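Local coordinates for protein endoglucanase FnCel5A (Fervidobacterium nodosum, PDB 3NCO) that probably cleaves internal beta-1,4-glucosidic linkages of cellulose as a family 5 glycoside hydrolase with a TIM-barrel fold, at residues I24-A29 and K48-R53; R63-I68 and F105-Q110. All coordinates share one frame; numbering follows the deposited sequence.

Interaction 1. Residues I24-A29 and K48-R53; sequences INMGNA and KIIKER
Three buried side chains, Ile-24, Met-26 (present as selenomethionine) and Ile-50, carry this wholly apolar contact, which buries 117 Å² between the segments. Its backbones stay well apart: the nearest pair of CA atoms, those of Ile-24 and Ile-50, lies 8.2 Å apart, so the gap is bridged by side chains. Ile-50 supplies both points of touch. Its CG2 methyl meets Ile-24 CG2 at 3.7 Å, while CD1, at the far end of the other branch, approaches Met-26 CG at 3.6 Å and Ile-24 CG2 at 4.0 Å. Ile-24 CG2 thus meets both branches of Ile-50. The extended chi2 of Ile-50 (171°) carries CD1 out from the helix as far as the Met-26 side chain. On Ile-24, CG1 is anti to the backbone N (chi1 -163°), which puts CG2 between the backbone N and the carbonyl carbon, and it is this methyl that meets Ile-50.

Ile-24 on strand 22-25, with Met-26 just past its end, joins the first strand of a TIM barrel to helix 44-53 outside it, within the beta-alpha-beta crossover that returns the chain to the parallel neighbour 57-60. Backbone hydrogen bonds of Ile-24 with Ser-57 and Arg-59 give direct evidence of that neighbour.

The polar interactions have partners outside the two segments. The CB of Asn-25 points away from the helix; its OD1 accepts from Arg-59, and its ND2 donates to the carbonyls of Gly-259 and Tyr-292, so both ends of the amide are satisfied. Arg-53 instead forms salt bridges with Glu-311 and with the terminal carboxylate of Lys-320.

Interaction 2. Residues R63-I68 and F105-Q110; sequences RWSAHI and FEELYQ
Ser-65 lies over the ring of Phe-105 and makes the tight part of this contact. Its CB is 3.5 Å from the ring centroid and only 13° off the ring normal, a CH-pi interaction, while OG approaches Phe-105 CD2 at 3.5 Å. Leu-108 CB covers the opposite face, offset toward the rim, so the ring is held between Ser-65 and Leu-108 of the helix that Phe-105 caps. With CG anti to the backbone N and beside the carbonyl carbon (chi1 -165°), the ring turns one face to Ser-65 CB. A glycine in place of Phe-105 would probably leave Ser-65 CB and Leu-108 CB facing a gap between the 64-66 turn and helix 106-110.

The two segments follow barrel strands 57-60 and 97-101 at their C-terminal ends, the side of a TIM barrel that carries the active site in this family; Phe-105 is the N-cap residue of helix 106-110.

Toward the surface the contact loosens. A water bridges the segments, 2.7 Å from Ser-65 OG and donating to Glu-107 OE1 at 2.7 Å; that carboxylate oxygen also lies at the Phe-105 ring edge, in plane. Arg-63 NH1 and Glu-106 OE2 are 4.4 Å apart, with the oxygen well out of the guanidinium plane, so only charge attraction is plausible. Their firmer partners lie elsewhere: Arg-63 NE donates to the Glu-31 carbonyl, and Glu-106 OE2 pairs with His-104 NE2.

In the fold
Interaction 1 closes before interaction 2 opens along the chain, and the two lie in different parts of the same barrel domain: their centres are 24 Å apart and about 13 Å and 17 Å from the centre of the chain. The nearest atoms of the two remain about 7 Å apart, so they do not touch. Glu-31 gives an indirect connection, since its carboxylate accepts from the backbone N of Ala-29 and its carbonyl from Arg-63 NE. Interaction 1 is buried, whereas 63-68 with 105-110 is a surface contact beyond the strand C-termini, consistent with the rim of the family's substrate cleft.

Interaction 1. Residues I24-A29 and K48-R53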
loop_
_atom_site.group_PDB
_atom_site.type_symbol
_atom_site.label_atom_id
_atom_site.label_comp_id
_atom_site.label_asym_id
_atom_site.label_seq_id
_atom_site.Cartn_x
_atom_site.Cartn_y
_atom_site.Cartn_z
ATOM N N ILE A 24 7.656 -4.375 -0.719
ATOM C CA ILE A 24 7.172 -4.326 -2.114
ATOM C C ILE A 24 5.697 -4.720 -2.181
ATOM O O ILE A 24 5.205 -5.463 -1.339
ATOM C CB ILE A 24 8.074 -5.208 -2.993
ATOM C CG1 ILE A 24 7.962 -4.942 -4.545
ATOM C CG2 ILE A 24 7.894 -6.700 -2.598
ATOM C CD1 ILE A 24 8.992 -5.662 -5.275
ATOM N N ASN A 25 4.983 -4.168 -3.172
ATOM C CA ASN A 25 3.589 -4.487 -3.387
ATOM C C ASN A 25 3.488 -5.662 -4.329
ATOM O O ASN A 25 4.127 -5.662 -5.392
ATOM C CB ASN A 25 2.906 -3.304 -4.070
ATOM C CG ASN A 25 2.572 -2.181 -3.101
ATOM O OD1 ASN A 25 1.501 -2.198 -2.512
ATOM N ND2 ASN A 25 3.480 -1.249 -2.882
HETATM N N MSE A 26 2.622 -6.595 -3.928
HETATM C CA MSE A 26 2.353 -7.784 -4.750
HETATM C C MSE A 26 0.999 -7.518 -5.380
HETATM O O MSE A 26 -0.049 -8.026 -4.935
HETATM C CB MSE A 26 2.526 -9.045 -3.883
HETATM C CG MSE A 26 4.053 -9.621 -4.081
HETATM SE SE MSE A 26 3.473 -10.795 -5.864
HETATM C CE MSE A 26 2.513 -9.881 -7.209
ATOM N N GLY A 27 1.073 -6.650 -6.381
ATOM C CA GLY A 27 -0.068 -6.054 -7.082
ATOM C C GLY A 27 -0.455 -6.646 -8.435
ATOM O O GLY A 27 0.301 -7.443 -9.044
ATOM N N ASN A 28 -1.616 -6.170 -8.900
ATOM C CA ASN A 28 -2.253 -6.634 -10.129
ATOM C C ASN A 28 -2.729 -8.068 -10.040
ATOM O O ASN A 28 -2.923 -8.697 -11.085
ATOM C CB ASN A 28 -1.285 -6.488 -11.329
ATOM C CG ASN A 28 -1.291 -5.086 -11.931
ATOM O OD1 ASN A 28 -1.085 -4.108 -11.246
ATOM N ND2 ASN A 28 -1.470 -5.009 -13.238
ATOM N N ALA A 29 -2.896 -8.574 -8.806
ATOM C CA ALA A 29 -3.257 -9.956 -8.576
ATOM C C ALA A 29 -4.599 -10.050 -7.817
ATOM O O ALA A 29 -5.658 -10.150 -8.453
ATOM C CB ALA A 29 -2.138 -10.726 -7.819
ATOM N N LYS A 48 9.553 -16.372 -1.526
ATOM C CA LYS A 48 10.925 -16.792 -1.300
ATOM C C LYS A 48 11.855 -15.882 -2.104
ATOM O O LYS A 48 12.878 -15.455 -1.604
ATOM C CB LYS A 48 11.118 -18.278 -1.702
ATOM C CG LYS A 48 12.562 -18.753 -1.635
ATOM C CD LYS A 48 12.667 -20.199 -2.099
ATOM C CE LYS A 48 14.157 -20.606 -2.194
ATOM N NZ LYS A 48 14.411 -22.027 -2.577
ATOM N N ILE A 49 11.453 -15.555 -3.332
ATOM C CA ILE A 49 12.219 -14.633 -4.214
ATOM C C ILE A 49 12.348 -13.231 -3.627
ATOM O O ILE A 49 13.420 -12.631 -3.570
ATOM C CB ILE A 49 11.560 -14.641 -5.603
ATOM C CG1 ILE A 49 11.821 -16.003 -6.267
ATOM C CG2 ILE A 49 12.046 -13.522 -6.508
ATOM C CD1 ILE A 49 10.903 -16.321 -7.428
ATOM N N ILE A 50 11.218 -12.708 -3.199
ATOM C CA ILE A 50 11.214 -11.408 -2.552
ATOM C C ILE A 50 12.109 -11.352 -1.309
ATOM O O ILE A 50 12.876 -10.403 -1.107
ATOM C CB ILE A 50 9.728 -11.001 -2.219
ATOM C CG1 ILE A 50 8.944 -10.759 -3.538
ATOM C CG2 ILE A 50 9.661 -9.724 -1.294
ATOM C CD1 ILE A 50 7.437 -10.579 -3.338
ATOM N N LYS A 51 11.982 -12.361 -0.455
ATOM C CA LYS A 51 12.768 -12.354 0.789
ATOM C C LYS A 51 14.240 -12.490 0.439
ATOM O O LYS A 51 15.049 -11.732 0.976
ATOM C CB LYS A 51 12.339 -13.490 1.718
ATOM C CG LYS A 51 13.171 -13.584 3.070
ATOM C CD LYS A 51 12.906 -12.381 3.968
ATOM C CE LYS A 51 13.703 -12.463 5.305
ATOM N NZ LYS A 51 13.231 -11.378 6.215
ATOM N N GLU A 52 14.584 -13.421 -0.475
ATOM C CA GLU A 52 16.014 -13.625 -0.832
ATOM C C GLU A 52 16.654 -12.341 -1.327
ATOM O O GLU A 52 17.872 -12.100 -1.104
ATOM C CB GLU A 52 16.233 -14.702 -1.928
ATOM C CG GLU A 52 15.664 -16.037 -1.639
ATOM C CD GLU A 52 15.814 -17.057 -2.797
ATOM O OE1 GLU A 52 16.572 -18.045 -2.572
ATOM O OE2 GLU A 52 15.166 -16.908 -3.900
ATOM N N ARG A 53 15.886 -11.540 -2.059
ATOM C CA ARG A 53 16.443 -10.298 -2.615
ATOM C C ARG A 53 16.734 -9.271 -1.534
ATOM O O ARG A 53 17.596 -8.382 -1.731
ATOM C CB ARG A 53 15.540 -9.731 -3.721
ATOM C CG ARG A 53 16.076 -8.464 -4.387
ATOM C CD ARG A 53 17.464 -8.712 -5.068
ATOM N NE ARG A 53 18.000 -7.515 -5.723
ATOM C CZ ARG A 53 18.666 -6.554 -5.074
ATOM N NH1 ARG A 53 18.882 -6.663 -3.760
ATOM N NH2 ARG A 53 19.113 -5.474 -5.731
#

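Interaction 2. Residues R63-I68 and F105-Q110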
loop_
_atom_site.group_PDB
_atom_site.type_symbol
_atom_site.label_atom_id
_atom_site.label_comp_id
_atom_site.label_asym_id
_atom_site.label_seq_id
_atom_site.Cartn_x
_atom_site.Cartn_y
_atom_site.Cartn_z
ATOM N N ARG A 63 -9.243 -7.303 -3.426
ATOM C CA ARG A 63 -10.560 -6.747 -3.758
ATOM C C ARG A 63 -11.606 -7.680 -3.090
ATOM O O ARG A 63 -12.310 -8.450 -3.739
ATOM C CB ARG A 63 -10.768 -6.628 -5.260
ATOM C CG ARG A 63 -12.112 -5.952 -5.607
ATOM C CD ARG A 63 -12.474 -6.172 -7.027
ATOM N NE ARG A 63 -11.447 -5.646 -7.923
ATOM C CZ ARG A 63 -11.735 -5.144 -9.136
ATOM N NH1 ARG A 63 -13.011 -5.075 -9.556
ATOM N NH2 ARG A 63 -10.754 -4.698 -9.910
ATOM N N TRP A 64 -11.703 -7.581 -1.778
ATOM C CA TRP A 64 -12.662 -8.343 -1.036
ATOM C C TRP A 64 -14.057 -8.148 -1.579
ATOM O O TRP A 64 -14.899 -9.025 -1.509
ATOM C CB TRP A 64 -12.619 -7.950 0.439
ATOM C CG TRP A 64 -11.353 -8.269 1.149
ATOM C CD1 TRP A 64 -10.371 -7.355 1.518
ATOM C CD2 TRP A 64 -10.911 -9.556 1.654
ATOM N NE1 TRP A 64 -9.366 -8.003 2.206
ATOM C CE2 TRP A 64 -9.662 -9.347 2.285
ATOM C CE3 TRP A 64 -11.461 -10.859 1.657
ATOM C CZ2 TRP A 64 -8.943 -10.380 2.881
ATOM C CZ3 TRP A 64 -10.723 -11.899 2.223
ATOM C CH2 TRP A 64 -9.486 -11.643 2.858
ATOM N N SER A 65 -14.324 -6.959 -2.072
ATOM C CA SER A 65 -15.701 -6.680 -2.434
ATOM C C SER A 65 -16.188 -7.474 -3.642
ATOM O O SER A 65 -17.427 -7.481 -3.908
ATOM C CB SER A 65 -15.858 -5.166 -2.697
ATOM O OG SER A 65 -15.066 -4.688 -3.777
ATOM N N ALA A 66 -15.236 -8.097 -4.366
ATOM C CA ALA A 66 -15.580 -8.955 -5.528
ATOM C C ALA A 66 -15.875 -10.418 -5.129
ATOM O O ALA A 66 -16.065 -11.289 -6.017
ATOM C CB ALA A 66 -14.478 -8.897 -6.556
ATOM N N HIS A 67 -15.959 -10.697 -3.821
ATOM C CA HIS A 67 -16.014 -12.085 -3.356
ATOM C C HIS A 67 -16.861 -12.190 -2.109
ATOM O O HIS A 67 -16.496 -12.885 -1.156
ATOM C CB HIS A 67 -14.598 -12.581 -3.057
ATOM C CG HIS A 67 -13.696 -12.565 -4.255
ATOM N ND1 HIS A 67 -12.739 -11.602 -4.492
ATOM C CD2 HIS A 67 -13.623 -13.426 -5.296
ATOM C CE1 HIS A 67 -12.109 -11.866 -5.627
ATOM N NE2 HIS A 67 -12.637 -12.966 -6.138
ATOM N N ILE A 68 -17.986 -11.480 -2.105
ATOM C CA ILE A 68 -18.887 -11.539 -0.959
ATOM C C ILE A 68 -20.289 -11.785 -1.431
ATOM O O ILE A 68 -20.606 -11.495 -2.594
ATOM C CB ILE A 68 -18.930 -10.194 -0.168
ATOM C CG1 ILE A 68 -19.094 -8.984 -1.122
ATOM C CG2 ILE A 68 -17.682 -10.027 0.695
ATOM C CD1 ILE A 68 -19.393 -7.633 -0.395
ATOM N N PHE A 105 -12.568 -1.034 -4.260
ATOM C CA PHE A 105 -14.001 -1.177 -3.968
ATOM C C PHE A 105 -14.760 -0.030 -4.690
ATOM O O PHE A 105 -15.025 1.008 -4.098
ATOM C CB PHE A 105 -14.156 -1.126 -2.453
ATOM C CG PHE A 105 -15.484 -1.592 -1.932
ATOM C CD1 PHE A 105 -15.618 -1.867 -0.548
ATOM C CD2 PHE A 105 -16.611 -1.765 -2.770
ATOM C CE1 PHE A 105 -16.870 -2.269 -0.026
ATOM C CE2 PHE A 105 -17.833 -2.200 -2.255
ATOM C CZ PHE A 105 -17.956 -2.457 -0.862
ATOM N N GLU A 106 -15.099 -0.236 -5.983
ATOM C CA GLU A 106 -15.617 0.848 -6.826
ATOM C C GLU A 106 -16.885 1.469 -6.243
ATOM O O GLU A 106 -17.033 2.702 -6.249
ATOM C CB GLU A 106 -15.856 0.372 -8.281
ATOM C CG GLU A 106 -14.537 0.158 -9.110
ATOM C CD GLU A 106 -14.756 -0.404 -10.577
ATOM O OE1 GLU A 106 -15.849 -0.195 -11.194
ATOM O OE2 GLU A 106 -13.825 -1.068 -11.123
ATOM N N GLU A 107 -17.787 0.649 -5.718
ATOM C CA GLU A 107 -19.038 1.185 -5.165
ATOM C C GLU A 107 -18.821 2.076 -3.929
ATOM O O GLU A 107 -19.555 3.039 -3.686
ATOM C CB GLU A 107 -19.985 0.041 -4.790
ATOM C CG GLU A 107 -20.323 -0.846 -6.006
ATOM C CD GLU A 107 -19.379 -2.064 -6.249
ATOM O OE1 GLU A 107 -18.179 -2.180 -5.814
ATOM O OE2 GLU A 107 -19.890 -2.979 -6.926
ATOM N N LEU A 108 -17.800 1.741 -3.147
ATOM C CA LEU A 108 -17.429 2.593 -2.002
ATOM C C LEU A 108 -17.018 4.017 -2.424
ATOM O O LEU A 108 -17.367 5.032 -1.753
ATOM C CB LEU A 108 -16.301 1.897 -1.185
ATOM C CG LEU A 108 -15.854 2.638 0.079
ATOM C CD1 LEU A 108 -17.016 2.817 0.994
ATOM C CD2 LEU A 108 -14.759 1.790 0.766
ATOM N N TYR A 109 -16.279 4.104 -3.535
ATOM C CA TYR A 109 -15.896 5.396 -4.051
ATOM C C TYR A 109 -17.090 6.200 -4.483
ATOM O O TYR A 109 -17.104 7.440 -4.392
ATOM C CB TYR A 109 -14.973 5.216 -5.246
ATOM C CG TYR A 109 -13.547 4.835 -4.929
ATOM C CD1 TYR A 109 -12.767 5.652 -4.181
ATOM C CD2 TYR A 109 -12.993 3.612 -5.360
ATOM C CE1 TYR A 109 -11.437 5.357 -3.910
ATOM C CE2 TYR A 109 -11.651 3.275 -5.080
ATOM C CZ TYR A 109 -10.877 4.168 -4.351
ATOM O OH TYR A 109 -9.535 3.852 -4.082
ATOM N N GLN A 110 -18.123 5.529 -4.954
ATOM C CA GLN A 110 -19.299 6.241 -5.498
ATOM C C GLN A 110 -20.411 6.529 -4.507
ATOM O O GLN A 110 -21.035 7.582 -4.555
ATOM C CB GLN A 110 -19.918 5.454 -6.680
ATOM C CG GLN A 110 -21.177 6.102 -7.304
ATOM C CD GLN A 110 -20.887 7.431 -8.069
ATOM O OE1 GLN A 110 -19.733 7.726 -8.430
ATOM N NE2 GLN A 110 -21.938 8.222 -8.305
HETATM O O HOH W 1 -16.463 -4.305 -6.040
#